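Local coordinates for protein putative oxidoreductase (Salmonella enterica subsp. enterica serovar Typhimurium, PDB 3NX4) that probably reduces acryloyl-CoA with NADPH as a member of the medium-chain dehydrogenase/reductase family, and binds NADP, at residues 4-9 and 59-64; 32-37 and 100-105; 24-29 and 92-97; 79-84 and 109-114. All coordinates share one frame; numbering follows the deposited sequence.

Overall arrangement
Contact 1 is the most deeply buried of the four, contact 3 lies at the surface, and contacts 2 and 4 are partly buried. Contacts 2 and 4 join strands of the same sheet by antiparallel backbone bonding and meet through V32 on V83 and V104 on L109. Contact 1 brings the separate N-terminal hairpin onto the loop before strand 64-72 with one bridge and apolar side chains. Contact 3 has no hydrogen bond across it and relies on rings against proline. It adjoins contact 1, where I60 and G62 bond to G96 and G97, and contact 2, where H94 bonds to R103. Across the paired segments charge enters only in contact 2, as a long salt bridge.

Contact 1: residues 4-9 and 59-64; sequences LILEQQ and MIPGID
A single antiparallel bridge between L6 and M59 fastens strand 2-8 of the N-terminal hairpin to the loop leading into strand 64-72, a buried, almost wholly apolar contact. The pair is hydrogen-bonded both ways: L6 N donates to M59 O at 2.9 Å, and M59 N returns a bond to L6 O at 3.1 Å. Two residues on, where L4 and P61 would form the next hydrogen-bonded pair, proline has no N-H. P61 CD instead sits 3.3 Å from L4 O, and this buried carbonyl finds no hydrogen-bond partner. P61 is gripped by two leucines. L6 turns CD1 onto its CB at 3.8 Å, while L4, its side chain at about a right angle to the ring, puts CG 4.0 Å from P61 CG. With CG anti to its carbonyl carbon (chi1 -58°), L6 also lays CB and CG beside M59 O. I5 starts away from the loop, but its CD1 turns back to I60 CG1 at 3.6 Å. I47 of helix 41-48 packs on L4 and P61, and A15 of strand 13-19 lies against both leucines. The isolated beta bridge, ended by proline, joins hairpin to loop in the GroES-like part of the fold.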
loop_
_atom_site.group_PDB
_atom_site.type_symbol
_atom_site.label_atom_id
_atom_site.label_comp_id
_atom_site.label_asym_id
_atom_site.label_seq_id
_atom_site.Cartn_x
_atom_site.Cartn_y
_atom_site.Cartn_z
ATOM N N LEU A 4 -32.090 -1.289 21.194
ATOM C CA LEU A 4 -32.268 -0.193 20.264
ATOM C C LEU A 4 -32.622 -0.828 18.934
ATOM O O LEU A 4 -31.907 -1.688 18.446
ATOM C CB LEU A 4 -31.000 0.649 20.152
ATOM C CG LEU A 4 -30.829 1.572 18.948
ATOM C CD1 LEU A 4 -32.021 2.460 18.745
ATOM C CD2 LEU A 4 -29.568 2.399 19.075
ATOM N N ILE A 5 -33.731 -0.403 18.353
ATOM C CA ILE A 5 -34.226 -1.002 17.128
ATOM C C ILE A 5 -34.287 -0.047 15.961
ATOM O O ILE A 5 -34.741 1.071 16.101
ATOM C CB ILE A 5 -35.631 -1.582 17.331
ATOM C CG1 ILE A 5 -35.583 -2.748 18.313
ATOM C CG2 ILE A 5 -36.212 -2.018 16.010
ATOM C CD1 ILE A 5 -35.046 -4.011 17.725
ATOM N N LEU A 6 -33.827 -0.506 14.806
ATOM C CA LEU A 6 -33.851 0.294 13.597
ATOM C C LEU A 6 -34.876 -0.246 12.623
ATOM O O LEU A 6 -34.868 -1.423 12.299
ATOM C CB LEU A 6 -32.487 0.298 12.910
ATOM C CG LEU A 6 -31.284 0.806 13.697
ATOM C CD1 LEU A 6 -30.068 0.843 12.805
ATOM C CD2 LEU A 6 -31.554 2.159 14.280
ATOM N N GLU A 7 -35.742 0.645 12.152
ATOM C CA GLU A 7 -36.767 0.335 11.167
ATOM C C GLU A 7 -36.814 1.500 10.186
ATOM O O GLU A 7 -36.599 2.640 10.584
ATOM C CB GLU A 7 -38.125 0.196 11.852
ATOM C CG GLU A 7 -38.173 -0.852 12.944
ATOM C CD GLU A 7 -39.071 -0.451 14.093
ATOM O OE1 GLU A 7 -38.936 0.689 14.582
ATOM O OE2 GLU A 7 -39.903 -1.277 14.522
ATOM N N GLN A 8 -37.080 1.235 8.910
ATOM C CA GLN A 8 -37.166 2.331 7.948
ATOM C C GLN A 8 -38.574 2.432 7.375
ATOM O O GLN A 8 -39.045 1.511 6.716
ATOM C CB GLN A 8 -36.159 2.137 6.817
ATOM C CG GLN A 8 -36.334 0.847 6.048
ATOM C CD GLN A 8 -35.483 0.800 4.799
ATOM O OE1 GLN A 8 -34.901 1.802 4.392
ATOM N NE2 GLN A 8 -35.406 -0.371 4.181
ATOM N N GLN A 9 -39.243 3.554 7.634
ATOM C CA GLN A 9 -40.603 3.747 7.139
ATOM C C GLN A 9 -40.715 3.857 5.626
ATOM O O GLN A 9 -41.547 3.197 5.006
ATOM C CB GLN A 9 -41.180 5.029 7.733
ATOM C CG GLN A 9 -40.672 6.283 7.036
ATOM C CD GLN A 9 -41.472 7.519 7.384
ATOM O OE1 GLN A 9 -41.606 8.433 6.570
ATOM N NE2 GLN A 9 -42.015 7.553 8.595
HETATM N N MSE A 59 -33.406 -4.117 12.365
HETATM C CA MSE A 59 -32.061 -4.450 12.796
HETATM C C MSE A 59 -31.682 -3.888 14.154
HETATM O O MSE A 59 -31.990 -2.757 14.465
HETATM C CB MSE A 59 -31.070 -3.941 11.749
HETATM C CG MSE A 59 -29.623 -3.973 12.179
HETATM SE SE MSE A 59 -28.924 -5.756 12.171
HETATM C CE MSE A 59 -29.276 -6.159 10.331
ATOM N N ILE A 60 -30.978 -4.678 14.948
ATOM C CA ILE A 60 -30.432 -4.187 16.196
ATOM C C ILE A 60 -28.996 -3.849 15.825
ATOM O O ILE A 60 -28.232 -4.728 15.464
ATOM C CB ILE A 60 -30.409 -5.255 17.271
ATOM C CG1 ILE A 60 -31.827 -5.660 17.656
ATOM C CG2 ILE A 60 -29.688 -4.757 18.490
ATOM C CD1 ILE A 60 -31.886 -6.377 18.964
ATOM N N PRO A 61 -28.632 -2.578 15.902
ATOM C CA PRO A 61 -27.291 -2.161 15.493
ATOM C C PRO A 61 -26.296 -2.355 16.630
ATOM O O PRO A 61 -26.667 -2.832 17.710
ATOM C CB PRO A 61 -27.479 -0.675 15.201
ATOM C CG PRO A 61 -28.509 -0.252 16.205
ATOM C CD PRO A 61 -29.465 -1.432 16.316
ATOM N N GLY A 62 -25.043 -1.986 16.381
ATOM C CA GLY A 62 -23.996 -2.102 17.376
ATOM C C GLY A 62 -23.012 -3.190 16.987
ATOM O O GLY A 62 -23.297 -4.382 17.138
ATOM N N ILE A 63 -21.849 -2.779 16.491
ATOM C CA ILE A 63 -20.859 -3.725 16.000
ATOM C C ILE A 63 -19.972 -4.247 17.128
ATOM O O ILE A 63 -19.154 -5.141 16.918
ATOM C CB ILE A 63 -19.990 -3.106 14.871
ATOM C CG1 ILE A 63 -19.157 -1.934 15.400
ATOM C CG2 ILE A 63 -20.873 -2.646 13.712
ATOM C CD1 ILE A 63 -18.367 -1.202 14.305
ATOM N N ASP A 64 -20.137 -3.685 18.323
ATOM C CA ASP A 64 -19.350 -4.102 19.479
ATOM C C ASP A 64 -20.257 -4.481 20.644
ATOM O O ASP A 64 -21.366 -3.967 20.767
ATOM C CB ASP A 64 -18.462 -2.950 19.984
ATOM C CG ASP A 64 -17.582 -2.351 18.914
ATOM O OD1 ASP A 64 -17.243 -3.052 17.937
ATOM O OD2 ASP A 64 -17.200 -1.168 19.078
#

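Contact 2: residues 32-37 and 100-105; sequences VDVHWS and ERARVK
The side chains of D33 and R101 lie side by side and point the same way, with carboxylate and guanidinium planes 52° apart. D33 OD1 lies obliquely, well out of the guanidinium plane, 3.6 Å from R101 NE: a long salt bridge of charge alone, with no N-H aimed at the oxygen. The nearer approach is OD1 to the methylene R101 CD, at 3.1 Å; the arginine chain's bend at chi2 (-104°) brings it alongside the aspartate. R101 NE has a second, weak ion pair with E22. One face of the H35 ring carries D33 O over its centre. V32 and A102 form a hydrogen-bonded pair: V32 N to A102 O at 2.8 Å, almost straight, and A102 N to V32 O at 3.0 Å. V34 N reaches E100 O at 2.9 Å from well above the carbonyl plane, and a water donates to both V34 O and E100 O. Away from the charges, V34 CG2 meets A102 CB at 4.1 Å, while F65 of strand 64-72 packs on V32 and A102. This is antiparallel pairing in the GroES-like domain's sheet; beyond it H35 and W36 both face A66, a classic beta bulge.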
loop_
_atom_site.group_PDB
_atom_site.type_symbol
_atom_site.label_atom_id
_atom_site.label_comp_id
_atom_site.label_asym_id
_atom_site.label_seq_id
_atom_site.Cartn_x
_atom_site.Cartn_y
_atom_site.Cartn_z
ATOM N N VAL A 32 -25.253 -14.000 25.224
ATOM C CA VAL A 32 -24.496 -13.088 26.064
ATOM C C VAL A 32 -25.400 -12.037 26.681
ATOM O O VAL A 32 -26.212 -11.421 25.991
ATOM C CB VAL A 32 -23.398 -12.384 25.241
ATOM C CG1 VAL A 32 -22.589 -11.454 26.114
ATOM C CG2 VAL A 32 -22.498 -13.428 24.559
ATOM N N ASP A 33 -25.267 -11.850 27.989
ATOM C CA ASP A 33 -25.912 -10.738 28.667
ATOM C C ASP A 33 -24.967 -9.551 28.559
ATOM O O ASP A 33 -23.893 -9.551 29.160
ATOM C CB ASP A 33 -26.184 -11.085 30.129
ATOM C CG ASP A 33 -27.150 -12.249 30.280
ATOM O OD1 ASP A 33 -27.916 -12.524 29.330
ATOM O OD2 ASP A 33 -27.145 -12.883 31.355
ATOM N N VAL A 34 -25.370 -8.560 27.770
ATOM C CA VAL A 34 -24.518 -7.428 27.426
ATOM C C VAL A 34 -24.476 -6.392 28.534
ATOM O O VAL A 34 -25.514 -5.996 29.064
ATOM C CB VAL A 34 -24.995 -6.761 26.122
ATOM C CG1 VAL A 34 -24.178 -5.507 25.827
ATOM C CG2 VAL A 34 -24.911 -7.766 24.958
ATOM N N HIS A 35 -23.274 -5.948 28.886
ATOM C CA HIS A 35 -23.131 -4.949 29.939
ATOM C C HIS A 35 -22.649 -3.616 29.396
ATOM O O HIS A 35 -22.957 -2.568 29.957
ATOM C CB HIS A 35 -22.203 -5.460 31.039
ATOM C CG HIS A 35 -22.728 -6.679 31.732
ATOM N ND1 HIS A 35 -21.923 -7.737 32.095
ATOM C CD2 HIS A 35 -23.984 -7.016 32.108
ATOM C CE1 HIS A 35 -22.659 -8.670 32.673
ATOM N NE2 HIS A 35 -23.914 -8.258 32.692
ATOM N N TRP A 36 -21.900 -3.666 28.296
ATOM C CA TRP A 36 -21.388 -2.463 27.650
ATOM C C TRP A 36 -21.425 -2.608 26.140
ATOM O O TRP A 36 -21.271 -3.709 25.607
ATOM C CB TRP A 36 -19.944 -2.201 28.080
ATOM C CG TRP A 36 -19.791 -2.049 29.551
ATOM C CD1 TRP A 36 -19.440 -3.023 30.447
ATOM C CD2 TRP A 36 -19.991 -0.857 30.310
ATOM N NE1 TRP A 36 -19.405 -2.502 31.718
ATOM C CE2 TRP A 36 -19.747 -1.176 31.660
ATOM C CE3 TRP A 36 -20.353 0.457 29.979
ATOM C CZ2 TRP A 36 -19.854 -0.230 32.682
ATOM C CZ3 TRP A 36 -20.462 1.389 30.993
ATOM C CH2 TRP A 36 -20.208 1.043 32.326
ATOM N N SER A 37 -21.643 -1.493 25.457
ATOM C CA SER A 37 -21.433 -1.421 24.019
ATOM C C SER A 37 -20.741 -0.086 23.719
ATOM O O SER A 37 -20.256 0.580 24.634
ATOM C CB SER A 37 -22.751 -1.556 23.250
ATOM O OG SER A 37 -22.522 -1.629 21.847
ATOM N N GLU A 100 -29.768 -5.559 25.461
ATOM C CA GLU A 100 -29.461 -6.190 26.736
ATOM C C GLU A 100 -28.919 -7.602 26.578
ATOM O O GLU A 100 -28.212 -8.093 27.453
ATOM C CB GLU A 100 -30.681 -6.163 27.660
ATOM C CG GLU A 100 -31.026 -4.750 28.115
ATOM C CD GLU A 100 -32.145 -4.722 29.137
ATOM O OE1 GLU A 100 -32.950 -5.675 29.156
ATOM O OE2 GLU A 100 -32.213 -3.751 29.921
ATOM N N ARG A 101 -29.237 -8.237 25.454
ATOM C CA ARG A 101 -28.749 -9.586 25.162
ATOM C C ARG A 101 -28.358 -9.709 23.701
ATOM O O ARG A 101 -28.921 -9.034 22.841
ATOM C CB ARG A 101 -29.826 -10.639 25.460
ATOM C CG ARG A 101 -30.671 -10.351 26.679
ATOM C CD ARG A 101 -30.277 -11.226 27.844
ATOM N NE ARG A 101 -31.253 -11.149 28.928
ATOM C CZ ARG A 101 -31.115 -10.390 30.012
ATOM N NH1 ARG A 101 -30.035 -9.632 30.167
ATOM N NH2 ARG A 101 -32.061 -10.393 30.944
ATOM N N ALA A 102 -27.411 -10.600 23.423
ATOM C CA ALA A 102 -27.009 -10.896 22.054
ATOM C C ALA A 102 -26.816 -12.394 21.934
ATOM O O ALA A 102 -26.503 -13.065 22.921
ATOM C CB ALA A 102 -25.714 -10.154 21.682
ATOM N N ARG A 103 -27.031 -12.920 20.735
ATOM C CA ARG A 103 -26.793 -14.335 20.470
ATOM C C ARG A 103 -25.966 -14.461 19.204
ATOM O O ARG A 103 -26.356 -13.953 18.152
ATOM C CB ARG A 103 -28.113 -15.097 20.331
ATOM C CG ARG A 103 -27.926 -16.612 20.333
ATOM C CD ARG A 103 -29.268 -17.361 20.176
ATOM N NE ARG A 103 -30.255 -16.878 21.124
ATOM C CZ ARG A 103 -31.563 -17.094 21.018
ATOM N NH1 ARG A 103 -32.038 -17.788 19.993
ATOM N NH2 ARG A 103 -32.392 -16.610 21.932
ATOM N N VAL A 104 -24.821 -15.131 19.311
ATOM C CA VAL A 104 -23.822 -15.120 18.250
ATOM C C VAL A 104 -23.073 -16.436 18.153
ATOM O O VAL A 104 -23.206 -17.311 19.008
ATOM C CB VAL A 104 -22.762 -14.013 18.483
ATOM C CG1 VAL A 104 -23.407 -12.635 18.466
ATOM C CG2 VAL A 104 -22.019 -14.250 19.797
ATOM N N LYS A 105 -22.271 -16.564 17.102
ATOM C CA LYS A 105 -21.438 -17.740 16.920
ATOM C C LYS A 105 -20.226 -17.622 17.819
ATOM O O LYS A 105 -19.656 -16.546 17.950
ATOM C CB LYS A 105 -20.948 -17.817 15.481
ATOM C CG LYS A 105 -22.030 -17.920 14.432
ATOM C CD LYS A 105 -21.385 -18.134 13.068
ATOM C CE LYS A 105 -22.409 -18.122 11.945
ATOM N NZ LYS A 105 -21.753 -18.210 10.606
HETATM O O HOH W 1 -27.616 -6.993 30.244
#

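Contact 3: residues 24-29 and 92-97; sequences QLPAGD and ENHWGG
W95 and H94, consecutive in the loop 92-97, hold P26 between them, and these three residues carry most of the contact. P26 CG lies over one face of the H94 ring, 3.3 Å from H94 NE2, and P26 CB is 3.6 Å from H94 CE1. On the tryptophan side P26 CD rests 3.6 Å from W95 CB and comes obliquely to the indole, 3.8 Å from W95 CE3. W95 has CG anti to its carbonyl carbon (chi1 -79°), and chi2 of 15° keeps CD1 close to CA, swinging the six-membered ring outward along the segment 24-29 past P26. There L25 CD2 meets the indole edge in the ring plane, 3.9 Å from W95 CE3, and Q24 O comes obliquely to W95 CZ3 at 3.4 Å. The contact thus joins two irregular connections of the GroES-like domain, the one entering strand 30-39 and the one between strands 82-86 and 101-104, with no hydrogen bond running directly from one to the other. Bonds made elsewhere fix how both rings are turned. W95 NE1 bonds to P58 O, and I60 also packs on this indole. H94 NE2 bonds to R103 O on strand 101-104. The imidazole further makes an edge-to-face contact with W108, while A27 O stands at its edge, near the ring plane, 4.1 Å from H94 CE1.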
loop_
_atom_site.group_PDB
_atom_site.type_symbol
_atom_site.label_atom_id
_atom_site.label_comp_id
_atom_site.label_asym_id
_atom_site.label_seq_id
_atom_site.Cartn_x
_atom_site.Cartn_y
_atom_site.Cartn_z
ATOM N N GLN A 24 -36.657 -13.682 20.202
ATOM C CA GLN A 24 -36.647 -13.020 18.897
ATOM C C GLN A 24 -35.231 -12.861 18.339
ATOM O O GLN A 24 -35.050 -12.565 17.156
ATOM C CB GLN A 24 -37.301 -11.642 18.986
ATOM C CG GLN A 24 -38.742 -11.645 19.444
ATOM C CD GLN A 24 -39.330 -10.246 19.447
ATOM O OE1 GLN A 24 -39.804 -9.760 20.472
ATOM N NE2 GLN A 24 -39.292 -9.588 18.293
ATOM N N LEU A 25 -34.231 -13.041 19.196
ATOM C CA LEU A 25 -32.842 -12.921 18.773
ATOM C C LEU A 25 -32.510 -13.958 17.703
ATOM O O LEU A 25 -33.108 -15.036 17.679
ATOM C CB LEU A 25 -31.907 -13.120 19.962
ATOM C CG LEU A 25 -31.926 -12.118 21.111
ATOM C CD1 LEU A 25 -30.972 -12.586 22.196
ATOM C CD2 LEU A 25 -31.549 -10.735 20.614
ATOM N N PRO A 26 -31.542 -13.644 16.826
ATOM C CA PRO A 26 -31.137 -14.608 15.797
ATOM C C PRO A 26 -30.628 -15.890 16.437
ATOM O O PRO A 26 -30.380 -15.922 17.642
ATOM C CB PRO A 26 -29.981 -13.892 15.085
ATOM C CG PRO A 26 -29.473 -12.892 16.087
ATOM C CD PRO A 26 -30.710 -12.426 16.793
ATOM N N ALA A 27 -30.472 -16.941 15.643
ATOM C CA ALA A 27 -29.956 -18.195 16.172
ATOM C C ALA A 27 -28.445 -18.108 16.336
ATOM O O ALA A 27 -27.766 -17.440 15.557
ATOM C CB ALA A 27 -30.334 -19.359 15.264
ATOM N N GLY A 28 -27.928 -18.779 17.359
ATOM C CA GLY A 28 -26.498 -18.820 17.601
ATOM C C GLY A 28 -26.152 -19.642 18.826
ATOM O O GLY A 28 -26.984 -19.844 19.709
ATOM N N ASP A 29 -24.910 -20.105 18.886
ATOM C CA ASP A 29 -24.485 -21.000 19.955
ATOM C C ASP A 29 -24.283 -20.331 21.305
ATOM O O ASP A 29 -24.391 -20.985 22.337
ATOM C CB ASP A 29 -23.201 -21.722 19.558
ATOM C CG ASP A 29 -23.415 -22.689 18.422
ATOM O OD1 ASP A 29 -24.554 -23.195 18.275
ATOM O OD2 ASP A 29 -22.447 -22.946 17.679
ATOM N N GLU A 92 -24.404 -5.269 11.442
ATOM C CA GLU A 92 -24.585 -4.952 10.023
ATOM C C GLU A 92 -25.538 -5.913 9.313
ATOM O O GLU A 92 -26.431 -5.497 8.584
ATOM C CB GLU A 92 -23.260 -5.004 9.270
ATOM C CG GLU A 92 -22.215 -4.029 9.751
ATOM C CD GLU A 92 -20.910 -4.188 9.005
ATOM O OE1 GLU A 92 -19.962 -4.749 9.582
ATOM O OE2 GLU A 92 -20.839 -3.771 7.834
ATOM N N ASN A 93 -25.344 -7.205 9.561
ATOM C CA ASN A 93 -26.198 -8.249 9.018
ATOM C C ASN A 93 -26.684 -9.200 10.107
ATOM O O ASN A 93 -27.432 -10.131 9.841
ATOM C CB ASN A 93 -25.514 -9.015 7.884
ATOM C CG ASN A 93 -24.162 -9.561 8.278
ATOM O OD1 ASN A 93 -23.993 -10.113 9.362
ATOM N ND2 ASN A 93 -23.191 -9.418 7.391
ATOM N N HIS A 94 -26.236 -8.970 11.332
ATOM C CA HIS A 94 -26.630 -9.798 12.461
ATOM C C HIS A 94 -26.998 -8.917 13.649
ATOM O O HIS A 94 -26.253 -8.006 13.986
ATOM C CB HIS A 94 -25.478 -10.734 12.822
ATOM C CG HIS A 94 -25.818 -11.755 13.860
ATOM N ND1 HIS A 94 -26.218 -13.033 13.542
ATOM C CD2 HIS A 94 -25.801 -11.691 15.211
ATOM C CE1 HIS A 94 -26.438 -13.712 14.653
ATOM N NE2 HIS A 94 -26.192 -12.921 15.679
ATOM N N TRP A 95 -28.125 -9.189 14.298
ATOM C CA TRP A 95 -28.517 -8.394 15.458
ATOM C C TRP A 95 -27.351 -8.231 16.424
ATOM O O TRP A 95 -26.685 -9.206 16.783
ATOM C CB TRP A 95 -29.730 -9.003 16.159
ATOM C CG TRP A 95 -31.024 -8.695 15.460
ATOM C CD1 TRP A 95 -31.179 -8.215 14.189
ATOM C CD2 TRP A 95 -32.343 -8.828 16.002
ATOM N NE1 TRP A 95 -32.515 -8.049 13.906
ATOM C CE2 TRP A 95 -33.249 -8.417 15.004
ATOM C CE3 TRP A 95 -32.846 -9.259 17.232
ATOM C CZ2 TRP A 95 -34.627 -8.424 15.200
ATOM C CZ3 TRP A 95 -34.213 -9.264 17.425
ATOM C CH2 TRP A 95 -35.088 -8.847 16.415
ATOM N N GLY A 96 -27.117 -6.993 16.846
ATOM C CA GLY A 96 -25.872 -6.636 17.492
ATOM C C GLY A 96 -25.895 -6.213 18.947
ATOM O O GLY A 96 -26.731 -6.651 19.741
ATOM N N GLY A 97 -24.960 -5.330 19.284
ATOM C CA GLY A 97 -24.572 -5.116 20.662
ATOM C C GLY A 97 -25.341 -4.066 21.424
ATOM O O GLY A 97 -25.216 -3.975 22.649
#

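Contact 4: residues 79-84 and 109-114; sequences AGQEVL and LVALPA
L84 and V110 lie side by side and point the same way, L84 CD1 resting 3.6 Å from V110 CB. L84 gives up more surface here than any other residue. Its CG occupies the crowded position between backbone N and carbonyl carbon (chi1 67°), and from there the two methyls part. CD1 goes to V110, while CD2 reaches P113 CD at 3.8 Å, with leucine and proline side chains at about a right angle. V83 and L109 meet at a slant, V83 CG2 to L109 CD2 at 4.0 Å. L112, whose CG is anti to its backbone N (chi1 -177°), lays CD2 against E82 CB at 3.7 Å; the carboxylate of E82 is turned to another partner, OE2 bonding to the hydroxyl of T68. Just ahead of the strand, Q81 extends its chain until NE2 touches A111 CB, while OE1 bonds to the backbone of H78. The main chains form a short antiparallel pairing: L84 N to V110 O at 2.8 Å and V110 N to L84 O at 2.9 Å, both nearly straight on to the carbonyl. L112 N then bonds to E82 O at 2.9 Å from above the carbonyl plane, as segment 109-114 bends off; V83 and A111, between the bonded residues, send their side chains apart. Strand 82-86 pairs here with 110-111 and, separately, with 64-72 in the same sheet; A121 of helix 118-140 touches L84 and L112, and W279 of helix 272-285 packs on L84 and P113.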
loop_
_atom_site.group_PDB
_atom_site.type_symbol
_atom_site.label_atom_id
_atom_site.label_comp_id
_atom_site.label_asym_id
_atom_site.label_seq_id
_atom_site.Cartn_x
_atom_site.Cartn_y
_atom_site.Cartn_z
ATOM N N ALA A 79 -21.006 -20.724 30.825
ATOM C CA ALA A 79 -21.827 -19.779 31.565
ATOM C C ALA A 79 -20.984 -19.054 32.609
ATOM O O ALA A 79 -20.210 -19.674 33.335
ATOM C CB ALA A 79 -23.007 -20.492 32.225
ATOM N N GLY A 80 -21.137 -17.738 32.682
ATOM C CA GLY A 80 -20.384 -16.938 33.632
ATOM C C GLY A 80 -19.115 -16.311 33.066
ATOM O O GLY A 80 -18.502 -15.452 33.696
ATOM N N GLN A 81 -18.722 -16.734 31.870
ATOM C CA GLN A 81 -17.485 -16.256 31.259
ATOM C C GLN A 81 -17.623 -14.821 30.740
ATOM O O GLN A 81 -18.630 -14.485 30.121
ATOM C CB GLN A 81 -17.082 -17.191 30.112
ATOM C CG GLN A 81 -15.703 -16.929 29.566
ATOM C CD GLN A 81 -15.280 -17.932 28.506
ATOM O OE1 GLN A 81 -15.882 -18.993 28.359
ATOM N NE2 GLN A 81 -14.231 -17.597 27.765
ATOM N N GLU A 82 -16.614 -13.983 30.997
ATOM C CA GLU A 82 -16.555 -12.634 30.428
ATOM C C GLU A 82 -16.022 -12.660 28.991
ATOM O O GLU A 82 -14.965 -13.242 28.727
ATOM C CB GLU A 82 -15.666 -11.718 31.282
ATOM C CG GLU A 82 -16.159 -11.494 32.718
ATOM C CD GLU A 82 -17.428 -10.659 32.789
ATOM O OE1 GLU A 82 -17.475 -9.570 32.171
ATOM O OE2 GLU A 82 -18.383 -11.094 33.468
ATOM N N VAL A 83 -16.743 -12.018 28.072
ATOM C CA VAL A 83 -16.356 -12.001 26.657
ATOM C C VAL A 83 -16.561 -10.636 26.008
ATOM O O VAL A 83 -17.266 -9.774 26.538
ATOM C CB VAL A 83 -17.175 -13.021 25.834
ATOM C CG1 VAL A 83 -16.914 -14.443 26.325
ATOM C CG2 VAL A 83 -18.665 -12.677 25.910
ATOM N N LEU A 84 -15.937 -10.438 24.850
ATOM C CA LEU A 84 -16.184 -9.234 24.075
ATOM C C LEU A 84 -16.373 -9.615 22.618
ATOM O O LEU A 84 -16.014 -10.710 22.205
ATOM C CB LEU A 84 -15.037 -8.224 24.238
ATOM C CG LEU A 84 -13.649 -8.565 23.681
ATOM C CD1 LEU A 84 -13.610 -8.421 22.158
ATOM C CD2 LEU A 84 -12.611 -7.632 24.312
ATOM N N LEU A 109 -16.518 -14.384 19.023
ATOM C CA LEU A 109 -16.271 -13.890 20.366
ATOM C C LEU A 109 -14.789 -13.897 20.684
ATOM O O LEU A 109 -14.018 -14.651 20.093
ATOM C CB LEU A 109 -17.021 -14.757 21.382
ATOM C CG LEU A 109 -18.541 -14.579 21.429
ATOM C CD1 LEU A 109 -19.195 -15.676 22.252
ATOM C CD2 LEU A 109 -18.903 -13.199 21.998
ATOM N N VAL A 110 -14.404 -13.039 21.618
ATOM C CA VAL A 110 -13.064 -13.041 22.167
ATOM C C VAL A 110 -13.182 -13.133 23.685
ATOM O O VAL A 110 -13.907 -12.346 24.293
ATOM C CB VAL A 110 -12.335 -11.737 21.794
ATOM C CG1 VAL A 110 -10.985 -11.663 22.468
ATOM C CG2 VAL A 110 -12.199 -11.631 20.285
ATOM N N ALA A 111 -12.496 -14.091 24.304
ATOM C CA ALA A 111 -12.489 -14.150 25.771
ATOM C C ALA A 111 -11.925 -12.833 26.310
ATOM O O ALA A 111 -10.929 -12.326 25.795
ATOM C CB ALA A 111 -11.668 -15.327 26.261
ATOM N N LEU A 112 -12.568 -12.258 27.321
ATOM C CA LEU A 112 -12.131 -10.956 27.832
ATOM C C LEU A 112 -10.680 -11.039 28.294
ATOM O O LEU A 112 -10.365 -11.808 29.207
ATOM C CB LEU A 112 -13.022 -10.503 28.991
ATOM C CG LEU A 112 -12.662 -9.116 29.538
ATOM C CD1 LEU A 112 -12.963 -8.047 28.505
ATOM C CD2 LEU A 112 -13.421 -8.832 30.837
ATOM N N PRO A 113 -9.788 -10.261 27.660
ATOM C CA PRO A 113 -8.360 -10.436 27.953
ATOM C C PRO A 113 -8.067 -10.173 29.422
ATOM O O PRO A 113 -8.689 -9.303 30.014
ATOM C CB PRO A 113 -7.683 -9.374 27.070
ATOM C CG PRO A 113 -8.659 -9.103 25.980
ATOM C CD PRO A 113 -10.020 -9.264 26.598
ATOM N N ALA A 114 -7.139 -10.924 30.001
ATOM C CA ALA A 114 -6.691 -10.645 31.356
ATOM C C ALA A 114 -6.121 -9.231 31.404
ATOM O O ALA A 114 -5.436 -8.801 30.480
ATOM C CB ALA A 114 -5.645 -11.646 31.784
#